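Local coordinates for putative lipoprotein YcdA (Bacillus subtilis subsp. subtilis str. 168, PDB 4R4G) that is of unknown function but is a putative membrane-anchored lipoprotein that joins an N-terminal Ig-like domain to an alpha/beta C-terminal domain, at residues S33-D36 with D37-V40; T87-A90 with D91-V94; D187-L190 with S191-L195; R251-D254 with K255-Y259. One frame throughout, in Å; residues are numbered along the deposited sequence. Where two conformers were deposited one is given.

Contact 1. Residues S33-D36 with D37-V40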
loop_
_atom_site.group_PDB
_atom_site.type_symbol
_atom_site.label_atom_id
_atom_site.label_comp_id
_atom_site.label_asym_id
_atom_site.label_seq_id
_atom_site.Cartn_x
_atom_site.Cartn_y
_atom_site.Cartn_z
ATOM N N SER A 33 2.099 8.025 -17.231
ATOM C CA SER A 33 3.406 7.909 -17.896
ATOM C C SER A 33 4.342 6.843 -17.251
ATOM O O SER A 33 5.348 6.483 -17.870
ATOM C CB SER A 33 4.109 9.268 -17.952
ATOM O OG SER A 33 3.986 10.008 -16.748
ATOM N N THR A 34 4.006 6.321 -16.051
ATOM C CA THR A 34 4.843 5.330 -15.366
ATOM C C THR A 34 4.350 3.885 -15.542
ATOM O O THR A 34 3.147 3.634 -15.680
ATOM C CB THR A 34 4.914 5.611 -13.861
ATOM O OG1 THR A 34 3.625 5.382 -13.309
ATOM C CG2 THR A 34 5.369 7.006 -13.530
ATOM N N SER A 35 5.296 2.940 -15.475
ATOM C CA SER A 35 5.058 1.506 -15.489
ATOM C C SER A 35 4.978 1.031 -14.049
ATOM O O SER A 35 5.321 1.794 -13.128
ATOM C CB SER A 35 6.161 0.787 -16.249
ATOM O OG SER A 35 6.029 1.129 -17.616
ATOM N N ASP A 36 4.497 -0.208 -13.834
ATOM C CA ASP A 36 4.346 -0.751 -12.476
ATOM C C ASP A 36 5.724 -0.967 -11.831
ATOM O O ASP A 36 5.868 -0.918 -10.597
ATOM C CB ASP A 36 3.540 -2.071 -12.503
ATOM C CG ASP A 36 2.148 -2.021 -13.131
ATOM O OD1 ASP A 36 1.654 -0.895 -13.417
ATOM O OD2 ASP A 36 1.540 -3.103 -13.311
ATOM N N ASP A 37 6.735 -1.169 -12.695
ATOM C CA ASP A 37 8.114 -1.410 -12.308
ATOM C C ASP A 37 8.933 -0.108 -12.229
ATOM O O ASP A 37 10.112 -0.145 -11.857
ATOM C CB ASP A 37 8.730 -2.399 -13.297
ATOM C CG ASP A 37 7.986 -3.723 -13.317
ATOM O OD1 ASP A 37 7.751 -4.301 -12.212
ATOM O OD2 ASP A 37 7.610 -4.173 -14.424
ATOM N N GLN A 38 8.305 1.042 -12.541
ATOM C CA GLN A 38 8.989 2.330 -12.483
ATOM C C GLN A 38 8.612 3.090 -11.245
ATOM O O GLN A 38 7.562 2.836 -10.637
ATOM C CB GLN A 38 8.710 3.185 -13.723
ATOM C CG GLN A 38 9.548 2.755 -14.898
ATOM C CD GLN A 38 9.218 3.469 -16.173
ATOM O OE1 GLN A 38 8.054 3.746 -16.488
ATOM N NE2 GLN A 38 10.244 3.739 -16.969
ATOM N N LEU A 39 9.496 4.028 -10.872
ATOM C CA LEU A 39 9.328 4.934 -9.747
ATOM C C LEU A 39 9.355 6.353 -10.269
ATOM O O LEU A 39 9.513 6.581 -11.478
ATOM C CB LEU A 39 10.426 4.716 -8.691
ATOM C CG LEU A 39 10.442 3.362 -7.976
ATOM C CD1 LEU A 39 11.614 3.278 -7.025
ATOM C CD2 LEU A 39 9.133 3.122 -7.191
ATOM N N VAL A 40 9.192 7.311 -9.372
ATOM C CA VAL A 40 9.238 8.716 -9.730
ATOM C C VAL A 40 10.346 9.315 -8.898
ATOM O O VAL A 40 10.328 9.158 -7.677
ATOM C CB VAL A 40 7.859 9.412 -9.547
ATOM C CG1 VAL A 40 7.976 10.934 -9.651
ATOM C CG2 VAL A 40 6.855 8.881 -10.564
#
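S35 to Q38 form a type I beta turn, closed by the backbone bond from Q38 N to S35 O at 3.1 Å. The turn lies in the loop that leads from strand 16-25 into strand 39-48 of the Ig-like domain. The Q38 side chain reaches back across to the entry of the turn. Its CG stands anti to the carbonyl carbon (chi1 -79°), and the chain runs on extended, which brings the amide beside S35. There OE1 accepts a hydrogen bond from S35 N at 3.0 Å, the second bond between these two residues. This donor sits in the plane of the amide carbonyl, on a lone pair, with a C=O...N angle of 135°. S35 is therefore held twice, through its N by the glutamine side chain and through its O by the glutamine backbone. S35 CB packs 3.5 Å from Q38 OE1. A leucine at Q38 would probably leave S35 N without this acceptor and let the start of the turn move more freely. Q38 and T34 also touch V101 of strand 93-102. D36 lies near a tetraethylene glycol that probably came from the crystallisation liquor. On the two arms beside the turn, T34 and V40 meet methyl against methyl, nearly perpendicular to each other, with T34 CG2 3.8 Å from V40 CG2.

Contact 2. Residues T87-A90 with D91-V94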
loop_
_atom_site.group_PDB
_atom_site.type_symbol
_atom_site.label_atom_id
_atom_site.label_comp_id
_atom_site.label_asym_id
_atom_site.label_seq_id
_atom_site.Cartn_x
_atom_site.Cartn_y
_atom_site.Cartn_z
ATOM N N THR A 87 8.824 34.219 -11.285
ATOM C CA THR A 87 9.861 35.156 -11.715
ATOM C C THR A 87 10.619 35.594 -10.461
ATOM O O THR A 87 9.999 35.844 -9.423
ATOM C CB THR A 87 9.263 36.323 -12.507
ATOM O OG1 THR A 87 8.279 35.827 -13.417
ATOM C CG2 THR A 87 10.311 37.100 -13.272
ATOM N N ILE A 88 11.956 35.610 -10.536
ATOM C CA ILE A 88 12.818 35.979 -9.413
ATOM C C ILE A 88 13.837 37.038 -9.857
ATOM O O ILE A 88 14.535 36.862 -10.862
ATOM C CB ILE A 88 13.500 34.755 -8.719
ATOM C CG1 ILE A 88 14.138 33.768 -9.724
ATOM C CG2 ILE A 88 12.527 34.060 -7.774
ATOM C CD1 ILE A 88 15.261 32.947 -9.181
ATOM N N ASN A 89 13.896 38.151 -9.110
ATOM C CA ASN A 89 14.806 39.271 -9.387
ATOM C C ASN A 89 16.196 38.955 -8.776
ATOM O O ASN A 89 16.334 37.904 -8.136
ATOM C CB ASN A 89 14.207 40.577 -8.859
ATOM C CG ASN A 89 12.746 40.748 -9.224
ATOM O OD1 ASN A 89 11.854 40.192 -8.582
ATOM N ND2 ASN A 89 12.470 41.472 -10.292
ATOM N N ALA A 90 17.229 39.812 -9.006
ATOM C CA ALA A 90 18.596 39.560 -8.516
ATOM C C ALA A 90 18.639 39.121 -7.035
ATOM O O ALA A 90 17.926 39.690 -6.205
ATOM C CB ALA A 90 19.467 40.780 -8.725
ATOM N N ASP A 91 19.454 38.057 -6.754
ATOM C CA ASP A 91 19.707 37.397 -5.467
ATOM C C ASP A 91 18.422 36.782 -4.848
ATOM O O ASP A 91 18.474 36.227 -3.738
ATOM C CB ASP A 91 20.447 38.336 -4.493
ATOM C CG ASP A 91 21.844 38.736 -4.971
ATOM O OD1 ASP A 91 22.040 38.883 -6.207
ATOM O OD2 ASP A 91 22.730 38.926 -4.113
ATOM N N LYS A 92 17.291 36.784 -5.600
ATOM C CA LYS A 92 16.037 36.147 -5.143
ATOM C C LYS A 92 16.069 34.634 -5.446
ATOM O O LYS A 92 16.683 34.227 -6.433
ATOM C CB LYS A 92 14.805 36.789 -5.802
ATOM C CG LYS A 92 14.220 37.995 -5.062
ATOM C CD LYS A 92 13.044 38.651 -5.824
ATOM C CE LYS A 92 11.761 37.834 -5.862
ATOM N NZ LYS A 92 10.764 38.398 -6.814
ATOM N N SER A 93 15.403 33.804 -4.625
ATOM C CA SER A 93 15.421 32.362 -4.861
ATOM C C SER A 93 14.055 31.705 -4.812
ATOM O O SER A 93 13.228 32.003 -3.949
ATOM C CB SER A 93 16.331 31.654 -3.860
ATOM O OG SER A 93 17.644 32.187 -3.884
ATOM N N VAL A 94 13.851 30.756 -5.729
ATOM C CA VAL A 94 12.659 29.918 -5.792
ATOM C C VAL A 94 13.104 28.523 -5.375
ATOM O O VAL A 94 14.254 28.153 -5.601
ATOM C CB VAL A 94 11.961 29.966 -7.182
ATOM C CG1 VAL A 94 12.797 29.302 -8.272
ATOM C CG2 VAL A 94 10.561 29.368 -7.124
#
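I88 lies over the start of the K92 side chain, with I88 CB 3.8 Å from K92 CB. The two side chains run antiparallel to each other. I88 directly precedes a type II beta turn from N89 to K92 in the Ig-like domain. The turn carries the chain from strand 86-88 in one sheet to strand 93-102 in another. K92 N closes it on N89 O at 2.9 Å. D91 takes the positive phi (61°) of the third turn position. I88 CG1 sits between the backbone N and the carbonyl carbon (chi1 47°), and from there CD1 extends to the backbone carbonyl of K92. The other branch, CG2, meets V94 CB at 4.2 Å. I88, which is buried, and V94 both touch V57 of strand 55-57. Strand 39-48 pairs with strand 93-102, and N49 just beyond it bonds to the backbone of D91 and K92. The polar contact is between N89 and K92, which run alongside each other. The lysine chain bends at chi3 (71°), and its NZ meets N89 OD1 at 2.7 Å, in the plane of the amide carbonyl. An alanine at N89 would probably leave the K92 ammonium without this acceptor and set the end of the lysine free to swing. Before the bend, K92 CD passes 3.8 Å from N89 CB.

Contact 3. Residues D187-L190 with S191-L195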
loop_
_atom_site.group_PDB
_atom_site.type_symbol
_atom_site.label_atom_id
_atom_site.label_comp_id
_atom_site.label_asym_id
_atom_site.label_seq_id
_atom_site.Cartn_x
_atom_site.Cartn_y
_atom_site.Cartn_z
ATOM N N ASP A 187 -21.049 -12.503 15.707
ATOM C CA ASP A 187 -22.353 -11.848 15.678
ATOM C C ASP A 187 -22.912 -11.839 14.252
ATOM O O ASP A 187 -24.099 -12.111 14.050
ATOM C CB ASP A 187 -22.241 -10.415 16.244
ATOM C CG ASP A 187 -22.070 -10.306 17.762
ATOM O OD1 ASP A 187 -21.787 -11.348 18.419
ATOM O OD2 ASP A 187 -22.208 -9.181 18.294
ATOM N N GLY A 188 -22.037 -11.579 13.287
ATOM C CA GLY A 188 -22.371 -11.563 11.870
ATOM C C GLY A 188 -22.674 -12.938 11.323
ATOM O O GLY A 188 -23.521 -13.071 10.439
ATOM N N TYR A 189 -21.985 -13.973 11.853
ATOM C CA TYR A 189 -22.182 -15.369 11.458
ATOM C C TYR A 189 -23.591 -15.822 11.868
ATOM O O TYR A 189 -24.324 -16.358 11.033
ATOM C CB TYR A 189 -21.093 -16.300 12.058
ATOM C CG TYR A 189 -21.326 -17.762 11.732
ATOM C CD1 TYR A 189 -20.858 -18.317 10.544
ATOM C CD2 TYR A 189 -22.075 -18.576 12.581
ATOM C CE1 TYR A 189 -21.121 -19.648 10.212
ATOM C CE2 TYR A 189 -22.357 -19.902 12.251
ATOM C CZ TYR A 189 -21.872 -20.436 11.069
ATOM O OH TYR A 189 -22.141 -21.744 10.749
ATOM N N LEU A 190 -23.954 -15.603 13.148
ATOM C CA LEU A 190 -25.246 -15.969 13.734
ATOM C C LEU A 190 -26.420 -15.372 12.976
ATOM O O LEU A 190 -27.403 -16.074 12.728
ATOM C CB LEU A 190 -25.324 -15.519 15.193
ATOM C CG LEU A 190 -24.456 -16.246 16.189
ATOM C CD1 LEU A 190 -24.614 -15.636 17.547
ATOM C CD2 LEU A 190 -24.789 -17.730 16.240
ATOM N N SER A 191 -26.322 -14.077 12.621
ATOM C CA SER A 191 -27.363 -13.368 11.889
ATOM C C SER A 191 -27.500 -13.925 10.469
ATOM O O SER A 191 -28.625 -14.201 10.045
ATOM C CB SER A 191 -27.080 -11.869 11.865
ATOM O OG SER A 191 -27.301 -11.308 13.149
ATOM N N ALA A 192 -26.357 -14.156 9.772
ATOM C CA ALA A 192 -26.303 -14.701 8.407
ATOM C C ALA A 192 -26.850 -16.141 8.323
ATOM O O ALA A 192 -27.320 -16.546 7.254
ATOM C CB ALA A 192 -24.878 -14.660 7.875
ATOM N N SER A 193 -26.792 -16.903 9.438
ATOM C CA SER A 193 -27.290 -18.278 9.496
ATOM C C SER A 193 -28.538 -18.400 10.415
ATOM O O SER A 193 -28.878 -19.500 10.859
ATOM C CB SER A 193 -26.179 -19.223 9.946
ATOM O OG SER A 193 -25.766 -18.942 11.272
ATOM N N GLY A 194 -29.195 -17.266 10.673
ATOM C CA GLY A 194 -30.410 -17.145 11.477
ATOM C C GLY A 194 -30.468 -17.897 12.792
ATOM O O GLY A 194 -31.554 -18.308 13.211
ATOM N N LEU A 195 -29.312 -18.082 13.453
ATOM C CA LEU A 195 -29.228 -18.782 14.738
ATOM C C LEU A 195 -29.459 -17.828 15.898
ATOM O O LEU A 195 -29.296 -16.616 15.730
ATOM C CB LEU A 195 -27.864 -19.464 14.906
ATOM C CG LEU A 195 -27.594 -20.697 14.069
ATOM C CD1 LEU A 195 -26.131 -21.012 14.070
ATOM C CD2 LEU A 195 -28.370 -21.894 14.582
#
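L190 and L195 make the closer apolar packing here, with L190 CD2 3.8 Å from L195 CB. Their side chains meet almost perpendicularly at the end of helix 174-192. L190 is buried and also rests on Y199 and A200 of the following loop. L195 reaches V272 and L276 of helix 268-283. The backbone also joins the two leucines: L195 N bonds to L190 O at 2.9 Å. Y189 joins this side less closely. Its CG is anti to the backbone N (chi1 176°), which carries the ring outward from the helix, near S193 and L195. There Y189 CE2 lies 4.3 Å from L195 CD1, and the Y189 side chain also touches L276. S193 sits at the margin of the packed side. Its OG bonds to Y189 O at 3.0 Å, from above the carbonyl plane, while its own N bonds to the same oxygen. Y189 O is thus gripped by two donors from one residue. The solvent side is looser. S191 N continues the helical pattern to D187 O, but the added bond from S191 OG to D187 O is long and weak, at 3.4 Å. D187, G188, S191 and A192 are all exposed. G194, at positive phi (45°), turns the chain, and its N bonds to S191 O at 3.2 Å. Together with the L195 N to L190 O bond, this is a Schellman motif that ends the helix.

Contact 4. Residues R251-D254 with K255-Y259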
loop_
_atom_site.group_PDB
_atom_site.type_symbol
_atom_site.label_atom_id
_atom_site.label_comp_id
_atom_site.label_asym_id
_atom_site.label_seq_id
_atom_site.Cartn_x
_atom_site.Cartn_y
_atom_site.Cartn_z
ATOM N N ARG A 251 -20.473 -30.561 2.296
ATOM C CA ARG A 251 -19.642 -31.251 3.283
ATOM C C ARG A 251 -20.323 -31.321 4.624
ATOM O O ARG A 251 -20.284 -32.373 5.263
ATOM C CB ARG A 251 -18.295 -30.560 3.441
ATOM C CG ARG A 251 -17.482 -30.560 2.179
ATOM C CD ARG A 251 -16.224 -29.786 2.425
ATOM N NE ARG A 251 -15.089 -30.690 2.495
ATOM C CZ ARG A 251 -14.168 -30.765 1.556
ATOM N NH1 ARG A 251 -14.225 -29.973 0.496
ATOM N NH2 ARG A 251 -13.179 -31.633 1.664
ATOM N N ILE A 252 -20.950 -30.208 5.059
ATOM C CA ILE A 252 -21.651 -30.200 6.338
ATOM C C ILE A 252 -22.935 -31.000 6.164
ATOM O O ILE A 252 -23.179 -31.908 6.958
ATOM C CB ILE A 252 -21.860 -28.777 6.913
ATOM C CG1 ILE A 252 -20.496 -28.167 7.310
ATOM C CG2 ILE A 252 -22.782 -28.808 8.132
ATOM C CD1 ILE A 252 -20.409 -26.733 7.101
ATOM N N GLU A 253 -23.688 -30.747 5.072
ATOM C CA GLU A 253 -24.908 -31.491 4.719
ATOM C C GLU A 253 -24.627 -33.010 4.786
ATOM O O GLU A 253 -25.401 -33.730 5.415
ATOM C CB GLU A 253 -25.410 -31.064 3.309
ATOM C CG GLU A 253 -26.724 -31.689 2.825
ATOM C CD GLU A 253 -26.960 -31.610 1.321
ATOM O OE1 GLU A 253 -26.956 -30.486 0.766
ATOM O OE2 GLU A 253 -27.140 -32.679 0.692
ATOM N N ASP A 254 -23.482 -33.467 4.219
ATOM C CA ASP A 254 -23.087 -34.880 4.195
ATOM C C ASP A 254 -22.644 -35.371 5.581
ATOM O O ASP A 254 -22.916 -36.511 5.920
ATOM C CB ASP A 254 -21.991 -35.167 3.131
ATOM C CG ASP A 254 -22.355 -34.864 1.670
ATOM O OD1 ASP A 254 -23.518 -35.115 1.270
ATOM O OD2 ASP A 254 -21.471 -34.410 0.921
ATOM N N LYS A 255 -22.010 -34.526 6.388
ATOM C CA LYS A 255 -21.574 -34.935 7.723
ATOM C C LYS A 255 -22.771 -35.008 8.684
ATOM O O LYS A 255 -22.800 -35.858 9.589
ATOM C CB LYS A 255 -20.485 -33.987 8.251
ATOM C CG LYS A 255 -19.058 -34.468 7.970
ATOM C CD LYS A 255 -18.513 -35.203 9.186
ATOM C CE LYS A 255 -17.017 -35.382 9.202
ATOM N NZ LYS A 255 -16.551 -35.910 10.521
ATOM N N VAL A 256 -23.768 -34.121 8.447
ATOM C CA VAL A 256 -25.026 -34.009 9.195
ATOM C C VAL A 256 -25.847 -35.257 8.904
ATOM O O VAL A 256 -26.360 -35.857 9.843
ATOM C CB VAL A 256 -25.797 -32.686 8.870
ATOM C CG1 VAL A 256 -27.279 -32.771 9.237
ATOM C CG2 VAL A 256 -25.155 -31.491 9.563
ATOM N N LYS A 257 -25.953 -35.652 7.606
ATOM C CA LYS A 257 -26.675 -36.861 7.179
ATOM C C LYS A 257 -26.037 -38.100 7.817
ATOM O O LYS A 257 -26.754 -38.941 8.355
ATOM C CB LYS A 257 -26.702 -36.996 5.646
ATOM C CG LYS A 257 -27.682 -36.068 4.929
ATOM C CD LYS A 257 -27.632 -36.298 3.422
ATOM C CE LYS A 257 -28.172 -35.138 2.623
ATOM N NZ LYS A 257 -27.843 -35.268 1.178
ATOM N N ASP A 258 -24.688 -38.161 7.825
ATOM C CA ASP A 258 -23.874 -39.227 8.420
ATOM C C ASP A 258 -24.132 -39.358 9.936
ATOM O O ASP A 258 -23.878 -40.426 10.483
ATOM C CB ASP A 258 -22.376 -38.962 8.153
ATOM C CG ASP A 258 -21.495 -40.195 8.214
ATOM O OD1 ASP A 258 -21.304 -40.735 9.327
ATOM O OD2 ASP A 258 -20.967 -40.597 7.160
ATOM N N TYR A 259 -24.645 -38.277 10.594
ATOM C CA TYR A 259 -25.021 -38.174 12.021
ATOM C C TYR A 259 -26.496 -38.603 12.259
ATOM O O TYR A 259 -26.859 -38.962 13.386
ATOM C CB TYR A 259 -24.791 -36.735 12.505
ATOM C CG TYR A 259 -25.298 -36.397 13.890
ATOM C CD1 TYR A 259 -24.596 -36.788 15.027
ATOM C CD2 TYR A 259 -26.430 -35.606 14.065
ATOM C CE1 TYR A 259 -25.033 -36.440 16.304
ATOM C CE2 TYR A 259 -26.874 -35.244 15.337
ATOM C CZ TYR A 259 -26.170 -35.661 16.455
ATOM O OH TYR A 259 -26.596 -35.301 17.712
#
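E253 and K257 form the charged contact, an i to i+4 salt bridge on the exposed face of helix 248-260. Their side chains run alongside each other. K257 NZ meets E253 OE2 at 2.7 Å, on the anti lone pair, the one away from the other carboxylate oxygen. The glutamate can do this because its CG is anti to the backbone N (chi1 -176°) and its chain runs out extended. The lysine is extended as well, and its CE packs 3.7 Å from E253 CG. D254 OD1 stands 4.3 Å from K257 NZ. That is beyond a salt bridge, though the nearby charge would probably still attract the ammonium. The apolar contact is between I252 and V256. I252 CG2 touches V256 CG2 at 3.9 Å, where the two branched side chains meet one helical turn apart. Backbone bonds form the third kind. K255, V256, K257 and D258 each donate N-H to the carbonyl four residues back. K257 N to E253 O, at 3.0 Å, runs beneath the salt bridge and links the same two residues. Another face of the helix lies against helix 268-283. I252 touches Y279 there, K255 touches Y274 and E282, and the ring of Y259 stacks on that of Y274.

How the contacts relate
The four contacts come in order along the chain and divide between the two domains. Contacts 1 and 2 belong to the Ig-like domain. Their centres are about 34 Å apart, yet they reach neighbouring strands of one sheet, 39-48 and 93-102. Contacts 3 and 4 lie in the C-terminal domain, on helices 174-192 and 248-260. Their centres are about 20 Å apart and their nearest atoms about 6 Å, without touching. Both pack on helix 268-283. Contacts 2 and 4 have centres about 81 Å apart, on opposite sides of the chain's centre. This spread reflects an elongated two-domain protein, in which each contact is local to its own domain.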